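Type II secretion chaperone CpaB (Acinetobacter nosocomialis M2, PDB 6O38) binds the secreted metalloprotease CpaA as its chaperone and probably prepares it for export through the type II secretion system. Local coordinates at residues I111-G116 against T129-Q134; I70-K75 against A152-G157; L38-I43 against E78-G83; I95-K100 against F144-N149. All coordinates share one frame; numbering follows the deposited sequence.

Interaction 1: I111-G116 against T129-Q134; sequences IVRWTG and TITQSQ
Trp-114 and Ile-130 anchor the close-packed part through reciprocal backbone bonds, Trp-114 N to Ile-130 O and Ile-130 N to Trp-114 O, each 2.7 Å long. The indole turns an edge to the Ile-130 carbonyl, its CE3 lying 3.3 Å from Ile-130 O in the ring plane. With CG anti to its own carbonyl carbon (chi1 -71°), the ring swings back along the strand until CZ3 meets Gln-132 CB at 3.9 Å. Val-112 CG1 lies over one indole face, and Ile-77 of helix 74-78 packs on both Trp-114 and Gln-132, a buried setting that suits a broad, largely apolar ring. Gln-132 OE1 probably shares a hydrogen bond with Tyr-72 OH. The two strands, 111-118 and 127-133, form an antiparallel beta hairpin. Val-112 N to Gln-132 O (3.0 Å) belongs to a second hydrogen-bonded pair. On the opposite face Ile-111 CG2 touches Thr-131 CG2 at 3.5 Å, while Arg-113 runs alongside Thr-131, its guanidinium partly over that methyl. Glu-400 of the CpaA chain binds both Arg-113 NH1 and Thr-131 OG1. Packing is looser toward Thr-115, whose OG1 stays 4.2 Å from Thr-129 CG2, and at Val-112, whose side chain comes no nearer than 4.6 Å to 129-134.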
loop_
_atom_site.group_PDB
_atom_site.type_symbol
_atom_site.label_atom_id
_atom_site.label_comp_id
_atom_site.label_asym_id
_atom_site.label_seq_id
_atom_site.Cartn_x
_atom_site.Cartn_y
_atom_site.Cartn_z
ATOM N N ILE G 111 10.434 -12.589 19.481
ATOM C CA ILE G 111 9.746 -11.721 18.533
ATOM C C ILE G 111 8.494 -12.434 18.036
ATOM O O ILE G 111 8.553 -13.602 17.635
ATOM C CB ILE G 111 10.663 -11.330 17.360
ATOM C CG1 ILE G 111 11.913 -10.627 17.889
ATOM C CG2 ILE G 111 9.930 -10.434 16.391
ATOM C CD1 ILE G 111 12.962 -10.371 16.828
ATOM N N VAL G 112 7.365 -11.730 18.075
ATOM C CA VAL G 112 6.090 -12.224 17.570
ATOM C C VAL G 112 5.578 -11.228 16.541
ATOM O O VAL G 112 5.706 -10.013 16.727
ATOM C CB VAL G 112 5.067 -12.416 18.711
ATOM C CG1 VAL G 112 3.718 -12.849 18.165
ATOM C CG2 VAL G 112 5.586 -13.424 19.726
ATOM N N ARG G 113 5.005 -11.739 15.453
ATOM C CA ARG G 113 4.472 -10.910 14.381
ATOM C C ARG G 113 2.963 -11.084 14.296
ATOM O O ARG G 113 2.469 -12.212 14.207
ATOM C CB ARG G 113 5.111 -11.263 13.034
ATOM C CG ARG G 113 4.730 -10.308 11.913
ATOM C CD ARG G 113 5.175 -10.812 10.547
ATOM N NE ARG G 113 6.346 -11.682 10.611
ATOM C CZ ARG G 113 7.593 -11.273 10.401
ATOM N NH1 ARG G 113 7.838 -10.000 10.117
ATOM N NH2 ARG G 113 8.599 -12.134 10.475
ATOM N N TRP G 114 2.239 -9.969 14.324
ATOM C CA TRP G 114 0.807 -9.953 14.062
ATOM C C TRP G 114 0.557 -9.465 12.642
ATOM O O TRP G 114 1.161 -8.485 12.199
ATOM C CB TRP G 114 0.067 -9.049 15.052
ATOM C CG TRP G 114 0.004 -9.582 16.449
ATOM C CD1 TRP G 114 -1.028 -10.270 17.017
ATOM C CD2 TRP G 114 1.007 -9.451 17.464
ATOM N NE1 TRP G 114 -0.726 -10.587 18.320
ATOM C CE2 TRP G 114 0.518 -10.094 18.619
ATOM C CE3 TRP G 114 2.272 -8.858 17.506
ATOM C CZ2 TRP G 114 1.248 -10.161 19.802
ATOM C CZ3 TRP G 114 2.996 -8.925 18.684
ATOM C CH2 TRP G 114 2.483 -9.572 19.815
ATOM N N THR G 115 -0.332 -10.153 11.930
ATOM C CA THR G 115 -0.726 -9.769 10.582
ATOM C C THR G 115 -2.237 -9.587 10.525
ATOM O O THR G 115 -2.989 -10.383 11.097
ATOM C CB THR G 115 -0.283 -10.816 9.553
ATOM O OG1 THR G 115 1.121 -11.065 9.700
ATOM C CG2 THR G 115 -0.554 -10.326 8.139
ATOM N N GLY G 116 -2.677 -8.528 9.844
ATOM C CA GLY G 116 -4.094 -8.252 9.713
ATOM C C GLY G 116 -4.419 -7.611 8.382
ATOM O O GLY G 116 -3.538 -7.142 7.658
ATOM N N THR G 129 1.252 -5.355 9.324
ATOM C CA THR G 129 2.024 -6.270 10.151
ATOM C C THR G 129 2.575 -5.511 11.347
ATOM O O THR G 129 3.018 -4.368 11.215
ATOM C CB THR G 129 3.190 -6.920 9.385
ATOM O OG1 THR G 129 4.186 -5.931 9.094
ATOM C CG2 THR G 129 2.711 -7.556 8.087
ATOM N N ILE G 130 2.547 -6.155 12.510
ATOM C CA ILE G 130 3.130 -5.616 13.732
ATOM C C ILE G 130 4.087 -6.672 14.262
ATOM O O ILE G 130 3.655 -7.745 14.701
ATOM C CB ILE G 130 2.071 -5.258 14.784
ATOM C CG1 ILE G 130 1.176 -4.125 14.282
ATOM C CG2 ILE G 130 2.735 -4.871 16.097
ATOM C CD1 ILE G 130 -0.037 -3.874 15.153
ATOM N N THR G 131 5.380 -6.371 14.225
ATOM C CA THR G 131 6.419 -7.287 14.673
ATOM C C THR G 131 7.082 -6.678 15.901
ATOM O O THR G 131 7.594 -5.554 15.841
ATOM C CB THR G 131 7.438 -7.539 13.562
ATOM O OG1 THR G 131 6.754 -7.654 12.309
ATOM C CG2 THR G 131 8.178 -8.830 13.816
ATOM N N GLN G 132 7.074 -7.420 17.005
ATOM C CA GLN G 132 7.390 -6.867 18.314
ATOM C C GLN G 132 8.366 -7.771 19.049
ATOM O O GLN G 132 8.150 -8.984 19.140
ATOM C CB GLN G 132 6.115 -6.694 19.142
ATOM C CG GLN G 132 6.331 -6.142 20.535
ATOM C CD GLN G 132 5.042 -5.649 21.159
ATOM O OE1 GLN G 132 4.387 -4.750 20.631
ATOM N NE2 GLN G 132 4.665 -6.245 22.284
ATOM N N SER G 133 9.432 -7.177 19.574
ATOM C CA SER G 133 10.357 -7.865 20.462
ATOM C C SER G 133 9.972 -7.586 21.908
ATOM O O SER G 133 9.613 -6.457 22.257
ATOM C CB SER G 133 11.799 -7.418 20.211
ATOM O OG SER G 133 12.656 -7.830 21.262
ATOM N N GLN G 134 10.021 -8.623 22.741
ATOM C CA GLN G 134 9.683 -8.467 24.150
ATOM C C GLN G 134 10.894 -8.048 24.980
ATOM O O GLN G 134 10.786 -7.161 25.831
ATOM C CB GLN G 134 9.067 -9.754 24.707
ATOM C CG GLN G 134 8.676 -9.630 26.172
ATOM C CD GLN G 134 7.349 -8.917 26.352
ATOM O OE1 GLN G 134 6.582 -8.762 25.403
ATOM N NE2 GLN G 134 7.076 -8.472 27.575
#

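Interaction 2: I70-K75 against A152-G157; sequences IKYDPK and AEIKDG
Tyr-72 and Ile-154 cross at about a right angle, with the aliphatic side chain laid over the phenol ring. Ile-154 CD1 sits 3.9 Å from the ring centroid and 28° off the normal, a CH-pi contact. The other branch, CG2, reaches toward the ring's rim and meets Tyr-72 CD2 at 3.5 Å. Both branches therefore serve the tyrosine, a task for which a branched isoleucine is well suited. Ile-70 crosses Ile-154 from another direction, also nearly at right angles. Its CG1 lies between backbone N and carbonyl carbon (chi1 52°); with chi2 at 101°, this brings CD1 in to 3.8 Å from Ile-154 CG1. The backbones meet beside this apolar group, where Tyr-72 N donates to Gly-157 O at 2.7 Å. Gly-157 lies at positive phi in the turn between strands 148-155 and 158-163, a conformation favouring glycine. Strand 158-163 separates strands 68-72 and 148-155 in the sheet, so the side chains join non-neighbouring strands. Asp-73 sits at the N-cap of a short, weakly bonded helix, its OD1 accepting from Lys-75 N. The contact is thus mainly apolar: the ring is buried against Ile-154 and Met-141, while its hydroxyl end probably keeps Gln-132 as polar partner.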
loop_
_atom_site.group_PDB
_atom_site.type_symbol
_atom_site.label_atom_id
_atom_site.label_comp_id
_atom_site.label_asym_id
_atom_site.label_seq_id
_atom_site.Cartn_x
_atom_site.Cartn_y
_atom_site.Cartn_z
ATOM N N ILE G 70 4.606 9.352 18.091
ATOM C CA ILE G 70 3.451 8.652 18.638
ATOM C C ILE G 70 3.834 7.964 19.940
ATOM O O ILE G 70 4.999 7.646 20.188
ATOM C CB ILE G 70 2.871 7.614 17.648
ATOM C CG1 ILE G 70 3.973 6.683 17.133
ATOM C CG2 ILE G 70 2.145 8.307 16.502
ATOM C CD1 ILE G 70 4.016 5.330 17.814
ATOM N N LYS G 71 2.824 7.736 20.775
ATOM C CA LYS G 71 2.962 6.937 21.984
ATOM C C LYS G 71 2.323 5.574 21.753
ATOM O O LYS G 71 1.304 5.464 21.065
ATOM C CB LYS G 71 2.316 7.634 23.184
ATOM C CG LYS G 71 2.521 6.905 24.503
ATOM C CD LYS G 71 2.208 7.797 25.694
ATOM C CE LYS G 71 2.525 7.088 27.001
ATOM N NZ LYS G 71 2.390 7.992 28.175
ATOM N N TYR G 72 2.925 4.537 22.330
ATOM C CA TYR G 72 2.531 3.168 22.038
ATOM C C TYR G 72 2.576 2.324 23.301
ATOM O O TYR G 72 3.495 2.453 24.115
ATOM C CB TYR G 72 3.441 2.564 20.962
ATOM C CG TYR G 72 3.273 1.079 20.754
ATOM C CD1 TYR G 72 2.081 0.553 20.275
ATOM C CD2 TYR G 72 4.318 0.203 21.016
ATOM C CE1 TYR G 72 1.930 -0.806 20.079
ATOM C CE2 TYR G 72 4.178 -1.153 20.819
ATOM C CZ TYR G 72 2.984 -1.652 20.350
ATOM O OH TYR G 72 2.847 -3.005 20.154
ATOM N N ASP G 73 1.577 1.463 23.457
ATOM C CA ASP G 73 1.509 0.519 24.571
ATOM C C ASP G 73 1.605 -0.893 24.015
ATOM O O ASP G 73 0.662 -1.357 23.347
ATOM C CB ASP G 73 0.215 0.702 25.364
ATOM C CG ASP G 73 0.266 0.050 26.737
ATOM O OD1 ASP G 73 0.887 -1.024 26.874
ATOM O OD2 ASP G 73 -0.318 0.619 27.684
ATOM N N PRO G 74 2.706 -1.615 24.253
ATOM C CA PRO G 74 2.842 -2.963 23.678
ATOM C C PRO G 74 1.893 -3.988 24.275
ATOM O O PRO G 74 1.725 -5.062 23.685
ATOM C CB PRO G 74 4.303 -3.323 23.979
ATOM C CG PRO G 74 4.640 -2.519 25.190
ATOM C CD PRO G 74 3.883 -1.226 25.047
ATOM N N LYS G 75 1.267 -3.695 25.415
ATOM C CA LYS G 75 0.353 -4.643 26.038
ATOM C C LYS G 75 -1.000 -4.703 25.340
ATOM O O LYS G 75 -1.732 -5.680 25.524
ATOM C CB LYS G 75 0.162 -4.285 27.514
ATOM C CG LYS G 75 1.458 -4.286 28.309
ATOM C CD LYS G 75 1.312 -3.550 29.628
ATOM C CE LYS G 75 2.639 -3.494 30.369
ATOM N NZ LYS G 75 2.565 -2.645 31.590
ATOM N N ALA G 152 6.379 2.373 11.189
ATOM C CA ALA G 152 6.441 2.854 12.564
ATOM C C ALA G 152 7.544 2.107 13.294
ATOM O O ALA G 152 7.541 0.872 13.329
ATOM C CB ALA G 152 5.098 2.668 13.278
ATOM N N GLU G 153 8.488 2.850 13.867
ATOM C CA GLU G 153 9.572 2.283 14.660
ATOM C C GLU G 153 9.438 2.802 16.085
ATOM O O GLU G 153 9.562 4.008 16.321
ATOM C CB GLU G 153 10.933 2.651 14.069
ATOM C CG GLU G 153 12.118 2.079 14.824
ATOM C CD GLU G 153 13.428 2.286 14.090
ATOM O OE1 GLU G 153 13.430 3.002 13.067
ATOM O OE2 GLU G 153 14.454 1.727 14.531
ATOM N N ILE G 154 9.195 1.894 17.028
ATOM C CA ILE G 154 8.866 2.249 18.403
ATOM C C ILE G 154 9.894 1.632 19.340
ATOM O O ILE G 154 10.322 0.489 19.145
ATOM C CB ILE G 154 7.441 1.789 18.774
ATOM C CG1 ILE G 154 6.424 2.373 17.793
ATOM C CG2 ILE G 154 7.093 2.199 20.195
ATOM C CD1 ILE G 154 5.110 1.636 17.768
ATOM N N LYS G 155 10.293 2.397 20.357
ATOM C CA LYS G 155 11.254 1.945 21.356
ATOM C C LYS G 155 10.856 2.510 22.710
ATOM O O LYS G 155 10.812 3.732 22.882
ATOM C CB LYS G 155 12.678 2.375 20.991
ATOM C CG LYS G 155 13.709 2.109 22.078
ATOM C CD LYS G 155 14.109 0.643 22.128
ATOM C CE LYS G 155 15.160 0.399 23.199
ATOM N NZ LYS G 155 15.448 -1.052 23.381
ATOM N N ASP G 156 10.570 1.619 23.663
ATOM C CA ASP G 156 10.218 1.995 25.035
ATOM C C ASP G 156 8.985 2.900 25.077
ATOM O O ASP G 156 8.954 3.916 25.772
ATOM C CB ASP G 156 11.404 2.650 25.748
ATOM C CG ASP G 156 12.580 1.709 25.910
ATOM O OD1 ASP G 156 12.351 0.491 26.076
ATOM O OD2 ASP G 156 13.735 2.184 25.873
ATOM N N GLY G 157 7.957 2.518 24.319
ATOM C CA GLY G 157 6.682 3.200 24.357
ATOM C C GLY G 157 6.566 4.436 23.494
ATOM O O GLY G 157 5.448 4.934 23.306
#

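Interaction 3: L38-I43 against E78-G83. With SO4 (sulfate ion), chain B.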
loop_
_atom_site.group_PDB
_atom_site.type_symbol
_atom_site.label_atom_id
_atom_site.label_comp_id
_atom_site.label_asym_id
_atom_site.label_seq_id
_atom_site.Cartn_x
_atom_site.Cartn_y
_atom_site.Cartn_z
ATOM N N LEU G 38 -8.874 -6.451 30.832
ATOM C CA LEU G 38 -10.082 -6.442 30.016
ATOM C C LEU G 38 -10.126 -5.252 29.064
ATOM O O LEU G 38 -10.852 -5.305 28.065
ATOM C CB LEU G 38 -11.319 -6.464 30.922
ATOM C CG LEU G 38 -12.324 -5.307 30.951
ATOM C CD1 LEU G 38 -13.399 -5.465 29.881
ATOM C CD2 LEU G 38 -12.961 -5.199 32.329
ATOM N N SER G 39 -9.365 -4.191 29.339
ATOM C CA SER G 39 -9.338 -3.024 28.464
ATOM C C SER G 39 -8.881 -3.408 27.062
ATOM O O SER G 39 -7.719 -3.775 26.856
ATOM C CB SER G 39 -8.427 -1.937 29.036
ATOM O OG SER G 39 -8.942 -1.422 30.251
ATOM N N GLN G 40 -9.789 -3.325 26.094
ATOM C CA GLN G 40 -9.522 -3.689 24.705
ATOM C C GLN G 40 -9.830 -2.474 23.835
ATOM O O GLN G 40 -10.945 -2.326 23.329
ATOM C CB GLN G 40 -10.351 -4.904 24.284
ATOM C CG GLN G 40 -10.045 -6.171 25.064
ATOM C CD GLN G 40 -8.636 -6.674 24.828
ATOM O OE1 GLN G 40 -8.356 -7.321 23.819
ATOM N NE2 GLN G 40 -7.737 -6.376 25.759
ATOM N N GLN G 41 -8.839 -1.606 23.664
ATOM C CA GLN G 41 -8.974 -0.455 22.785
ATOM C C GLN G 41 -8.541 -0.830 21.374
ATOM O O GLN G 41 -7.557 -1.549 21.181
ATOM C CB GLN G 41 -8.147 0.728 23.297
ATOM C CG GLN G 41 -6.670 0.433 23.489
ATOM C CD GLN G 41 -5.845 1.695 23.645
ATOM O OE1 GLN G 41 -4.795 1.691 24.288
ATOM N NE2 GLN G 41 -6.313 2.786 23.046
ATOM N N GLN G 42 -9.294 -0.345 20.385
ATOM C CA GLN G 42 -8.974 -0.649 18.996
ATOM C C GLN G 42 -7.832 0.211 18.473
ATOM O O GLN G 42 -7.122 -0.207 17.551
ATOM C CB GLN G 42 -10.219 -0.471 18.124
ATOM C CG GLN G 42 -11.361 -1.404 18.497
ATOM C CD GLN G 42 -12.609 -1.164 17.669
ATOM O OE1 GLN G 42 -12.688 -0.200 16.909
ATOM N NE2 GLN G 42 -13.592 -2.045 17.814
ATOM N N ILE G 43 -7.634 1.397 19.047
ATOM C CA ILE G 43 -6.540 2.264 18.629
ATOM C C ILE G 43 -5.218 1.672 19.099
ATOM O O ILE G 43 -5.068 1.292 20.269
ATOM C CB ILE G 43 -6.745 3.684 19.176
ATOM C CG1 ILE G 43 -7.910 4.369 18.459
ATOM C CG2 ILE G 43 -5.475 4.500 19.036
ATOM C CD1 ILE G 43 -8.200 5.767 18.960
ATOM N N GLU G 78 -0.660 -7.386 22.548
ATOM C CA GLU G 78 -0.435 -8.710 23.116
ATOM C C GLU G 78 -1.714 -9.335 23.657
ATOM O O GLU G 78 -1.777 -10.561 23.800
ATOM C CB GLU G 78 0.620 -8.635 24.220
ATOM C CG GLU G 78 2.003 -8.251 23.720
ATOM C CD GLU G 78 2.958 -7.912 24.846
ATOM O OE1 GLU G 78 2.566 -8.051 26.024
ATOM O OE2 GLU G 78 4.100 -7.502 24.554
ATOM N N LEU G 79 -2.728 -8.529 23.960
ATOM C CA LEU G 79 -4.022 -9.035 24.393
ATOM C C LEU G 79 -4.983 -9.260 23.233
ATOM O O LEU G 79 -6.144 -9.613 23.469
ATOM C CB LEU G 79 -4.652 -8.076 25.409
ATOM C CG LEU G 79 -3.916 -7.930 26.743
ATOM C CD1 LEU G 79 -4.594 -6.888 27.619
ATOM C CD2 LEU G 79 -3.839 -9.269 27.459
ATOM N N LYS G 80 -4.533 -9.064 21.997
ATOM C CA LYS G 80 -5.367 -9.276 20.822
ATOM C C LYS G 80 -5.176 -10.688 20.287
ATOM O O LYS G 80 -4.049 -11.180 20.184
ATOM C CB LYS G 80 -5.033 -8.258 19.730
ATOM C CG LYS G 80 -5.262 -6.809 20.126
ATOM C CD LYS G 80 -6.737 -6.516 20.349
ATOM C CE LYS G 80 -6.958 -5.051 20.691
ATOM N NZ LYS G 80 -8.400 -4.730 20.879
ATOM N N LYS G 81 -6.286 -11.334 19.949
ATOM C CA LYS G 81 -6.281 -12.667 19.370
ATOM C C LYS G 81 -6.745 -12.598 17.920
ATOM O O LYS G 81 -7.183 -11.553 17.431
ATOM C CB LYS G 81 -7.165 -13.616 20.191
ATOM C CG LYS G 81 -6.877 -13.557 21.686
ATOM C CD LYS G 81 -7.337 -14.809 22.418
ATOM C CE LYS G 81 -8.851 -14.910 22.480
ATOM N NZ LYS G 81 -9.282 -16.070 23.312
ATOM N N VAL G 82 -6.630 -13.732 17.225
ATOM C CA VAL G 82 -7.003 -13.783 15.814
ATOM C C VAL G 82 -8.490 -13.493 15.679
ATOM O O VAL G 82 -9.332 -14.208 16.236
ATOM C CB VAL G 82 -6.635 -15.139 15.205
ATOM C CG1 VAL G 82 -7.282 -15.296 13.837
ATOM C CG2 VAL G 82 -5.124 -15.276 15.097
ATOM N N GLY G 83 -8.819 -12.437 14.938
ATOM C CA GLY G 83 -10.190 -12.010 14.744
ATOM C C GLY G 83 -10.549 -10.710 15.427
ATOM O O GLY G 83 -11.596 -10.132 15.106
HETATM S S SO4 B . -10.700 2.890 20.909
HETATM O O1 SO4 B . -9.254 2.776 21.069
HETATM O O2 SO4 B . -11.358 1.816 21.646
HETATM O O3 SO4 B . -11.143 4.181 21.428
HETATM O O4 SO4 B . -11.042 2.792 19.493
#
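Gln-40 and Lys-80 approach each other from opposite directions and bring two irregular segments together at the surface. Polar bonding between the segments is slight. Lys-80 NZ donates to Gln-41 O in a weak hydrogen bond of 3.3 Å, and the long lysine suits the place because its aliphatic part can span the gap before the ammonium meets a carbonyl. The lysine bends at chi2 (-66°) and then runs straight to NZ. Gln-40 also folds back at chi2, so that NE2 makes a weak bond of 2.8 Å to Ser-39 O in its own segment. Its OE1 faces another acceptor, Leu-79 O, which leaves the orientation of the amide uncertain. Van der Waals contact supplies the rest: the Gln-40 side chain crosses Leu-79 at about a right angle, with NE2 3.5 Å from Leu-79 CB. A sulfate, probably from the crystallisation liquor, is bound by main-chain N-H groups. Ile-43 N donates to its O1 at 2.9 Å and Gln-42 N more weakly to O2 at 3.2 Å, while Ile-43 CG1 packs beside the anion. Segment 38-43 leads into strand 45-47 and segment 78-83 runs from helix 74-78 to strand 85-90. Gln-42 is also backbone-bonded to Lys-87, which ties the first loop to strand 85-90.

Interaction 4: I95-K100 against F144-N149; sequences INRTGK and FTEKGN
The type I beta turn from Thr-145 to Gly-148, which joins strands 138-145 and 148-155, is met here by Arg-97 and Ile-95 of strand 95-106. A salt bridge carries the polar side. Arg-97 NH2 points at Glu-146 OE2 over 3.0 Å, nearly straight at 162°, and uses the syn lone pair of that oxygen. NH1 adds a weak bond of 3.5 Å to the same OE2, so one carboxylate oxygen takes both nitrogens. The guanidinium and carboxylate planes stand 83° apart, with OE2 at the guanidinium edge. Bends at chi2 and chi3 bring the arginine round to the turn, where NH1 comes 3.6 Å from Thr-145 CB. Phe-118 makes a cation-pi contact with this arginine. In the turn itself, which closes a beta hairpin of the antiparallel sheet, Gly-148 O takes two donors, Thr-145 OG1 at 2.8 Å and Thr-145 N. Threonine suits this corner because its hydroxyl reinforces the turn while its carbons face the arginine. Ile-95 makes its apolar contact with Lys-147 CB, 4.0 Å from its CD1, which also packs beside the Thr-145 hydroxyl. Lys-147 NZ stays 5.1 Å from Arg-97 NH1, and Glu-70 of the CpaA chain, in long, weak ion pairs with both residues, probably eases the nearness of these like charges.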
loop_
_atom_site.group_PDB
_atom_site.type_symbol
_atom_site.label_atom_id
_atom_site.label_comp_id
_atom_site.label_asym_id
_atom_site.label_seq_id
_atom_site.Cartn_x
_atom_site.Cartn_y
_atom_site.Cartn_z
ATOM N N ILE G 95 -5.154 8.720 7.034
ATOM C CA ILE G 95 -5.456 7.319 7.307
ATOM C C ILE G 95 -6.272 7.242 8.588
ATOM O O ILE G 95 -5.797 7.624 9.664
ATOM C CB ILE G 95 -4.180 6.472 7.418
ATOM C CG1 ILE G 95 -3.313 6.657 6.174
ATOM C CG2 ILE G 95 -4.540 5.007 7.593
ATOM C CD1 ILE G 95 -3.978 6.207 4.893
ATOM N N ASN G 96 -7.504 6.747 8.469
ATOM C CA ASN G 96 -8.386 6.541 9.620
ATOM C C ASN G 96 -9.280 5.347 9.281
ATOM O O ASN G 96 -10.318 5.499 8.635
ATOM C CB ASN G 96 -9.199 7.791 9.925
ATOM C CG ASN G 96 -10.102 7.620 11.127
ATOM O OD1 ASN G 96 -9.776 6.895 12.066
ATOM N ND2 ASN G 96 -11.249 8.284 11.101
ATOM N N ARG G 97 -8.864 4.164 9.727
ATOM C CA ARG G 97 -9.540 2.935 9.336
ATOM C C ARG G 97 -9.275 1.863 10.382
ATOM O O ARG G 97 -8.386 1.994 11.227
ATOM C CB ARG G 97 -9.081 2.471 7.951
ATOM C CG ARG G 97 -7.611 2.093 7.880
ATOM C CD ARG G 97 -7.017 2.483 6.539
ATOM N NE ARG G 97 -7.831 2.004 5.426
ATOM C CZ ARG G 97 -7.706 2.430 4.174
ATOM N NH1 ARG G 97 -6.801 3.353 3.873
ATOM N NH2 ARG G 97 -8.490 1.942 3.223
ATOM N N THR G 98 -10.061 0.794 10.307
ATOM C CA THR G 98 -9.959 -0.340 11.212
ATOM C C THR G 98 -9.514 -1.583 10.450
ATOM O O THR G 98 -9.519 -1.627 9.217
ATOM C CB THR G 98 -11.296 -0.601 11.917
ATOM O OG1 THR G 98 -12.320 -0.826 10.940
ATOM C CG2 THR G 98 -11.683 0.585 12.784
ATOM N N GLY G 99 -9.128 -2.604 11.212
ATOM C CA GLY G 99 -8.688 -3.862 10.640
ATOM C C GLY G 99 -8.836 -4.972 11.653
ATOM O O GLY G 99 -9.117 -4.736 12.830
ATOM N N LYS G 100 -8.644 -6.200 11.179
ATOM C CA LYS G 100 -8.816 -7.387 12.004
ATOM C C LYS G 100 -7.564 -8.248 11.942
ATOM O O LYS G 100 -6.992 -8.448 10.868
ATOM C CB LYS G 100 -10.034 -8.204 11.556
ATOM C CG LYS G 100 -11.278 -7.363 11.330
ATOM C CD LYS G 100 -12.531 -8.064 11.818
ATOM C CE LYS G 100 -13.722 -7.120 11.782
ATOM N NZ LYS G 100 -14.927 -7.708 12.428
ATOM N N PHE G 144 0.206 -0.978 5.000
ATOM C CA PHE G 144 0.132 -0.919 3.544
ATOM C C PHE G 144 -1.313 -0.666 3.131
ATOM O O PHE G 144 -2.162 -1.558 3.242
ATOM C CB PHE G 144 0.665 -2.208 2.923
ATOM C CG PHE G 144 2.097 -2.499 3.270
ATOM C CD1 PHE G 144 3.073 -1.531 3.111
ATOM C CD2 PHE G 144 2.465 -3.742 3.759
ATOM C CE1 PHE G 144 4.392 -1.797 3.431
ATOM C CE2 PHE G 144 3.783 -4.013 4.082
ATOM C CZ PHE G 144 4.746 -3.040 3.916
ATOM N N THR G 145 -1.586 0.541 2.650
ATOM C CA THR G 145 -2.889 0.913 2.123
ATOM C C THR G 145 -2.734 1.407 0.690
ATOM O O THR G 145 -1.627 1.675 0.215
ATOM C CB THR G 145 -3.555 1.996 2.983
ATOM O OG1 THR G 145 -2.891 3.248 2.776
ATOM C CG2 THR G 145 -3.494 1.627 4.457
ATOM N N GLU G 146 -3.867 1.520 -0.004
ATOM C CA GLU G 146 -3.850 2.073 -1.352
ATOM C C GLU G 146 -3.529 3.562 -1.355
ATOM O O GLU G 146 -3.107 4.090 -2.389
ATOM C CB GLU G 146 -5.196 1.831 -2.043
ATOM C CG GLU G 146 -6.359 2.638 -1.473
ATOM C CD GLU G 146 -6.827 2.143 -0.117
ATOM O OE1 GLU G 146 -6.418 1.037 0.295
ATOM O OE2 GLU G 146 -7.606 2.866 0.540
ATOM N N LYS G 147 -3.717 4.245 -0.224
ATOM C CA LYS G 147 -3.410 5.665 -0.123
ATOM C C LYS G 147 -1.949 5.937 0.209
ATOM O O LYS G 147 -1.535 7.101 0.188
ATOM C CB LYS G 147 -4.309 6.330 0.923
ATOM C CG LYS G 147 -5.781 6.356 0.541
ATOM C CD LYS G 147 -6.625 7.022 1.617
ATOM C CE LYS G 147 -8.087 7.099 1.205
ATOM N NZ LYS G 147 -8.929 7.737 2.255
ATOM N N GLY G 148 -1.171 4.915 0.521
ATOM C CA GLY G 148 0.220 5.106 0.886
ATOM C C GLY G 148 0.676 4.046 1.864
ATOM O O GLY G 148 -0.116 3.298 2.433
ATOM N N ASN G 149 1.992 3.998 2.056
ATOM C CA ASN G 149 2.638 3.022 2.923
ATOM C C ASN G 149 3.341 3.741 4.064
ATOM O O ASN G 149 4.020 4.751 3.849
ATOM C CB ASN G 149 3.638 2.175 2.137
ATOM C CG ASN G 149 3.010 1.517 0.928
ATOM O OD1 ASN G 149 1.955 0.892 1.026
ATOM N ND2 ASN G 149 3.649 1.664 -0.225
#

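Overall arrangement
Interactions 1, 2 and 4 all reach the same antiparallel sheet. Interactions 1 and 2, with centres about 12 Å apart, are joined directly by a probable hydrogen bond between Gln-132 and Tyr-72. Interaction 3 lies about 14 Å from interaction 1, centre to centre, and touches it where Trp-114 packs against the segment 78-83. Interaction 4 sits on the other side of the chain's centre from both interaction 1 (about 17 Å between centres) and interaction 2 (about 19 Å), yet shares strand 148-155 with the latter. CpaA reaches residues of interactions 1, 2 and 4, whereas interaction 3 has no CpaA contact and holds the sulfate.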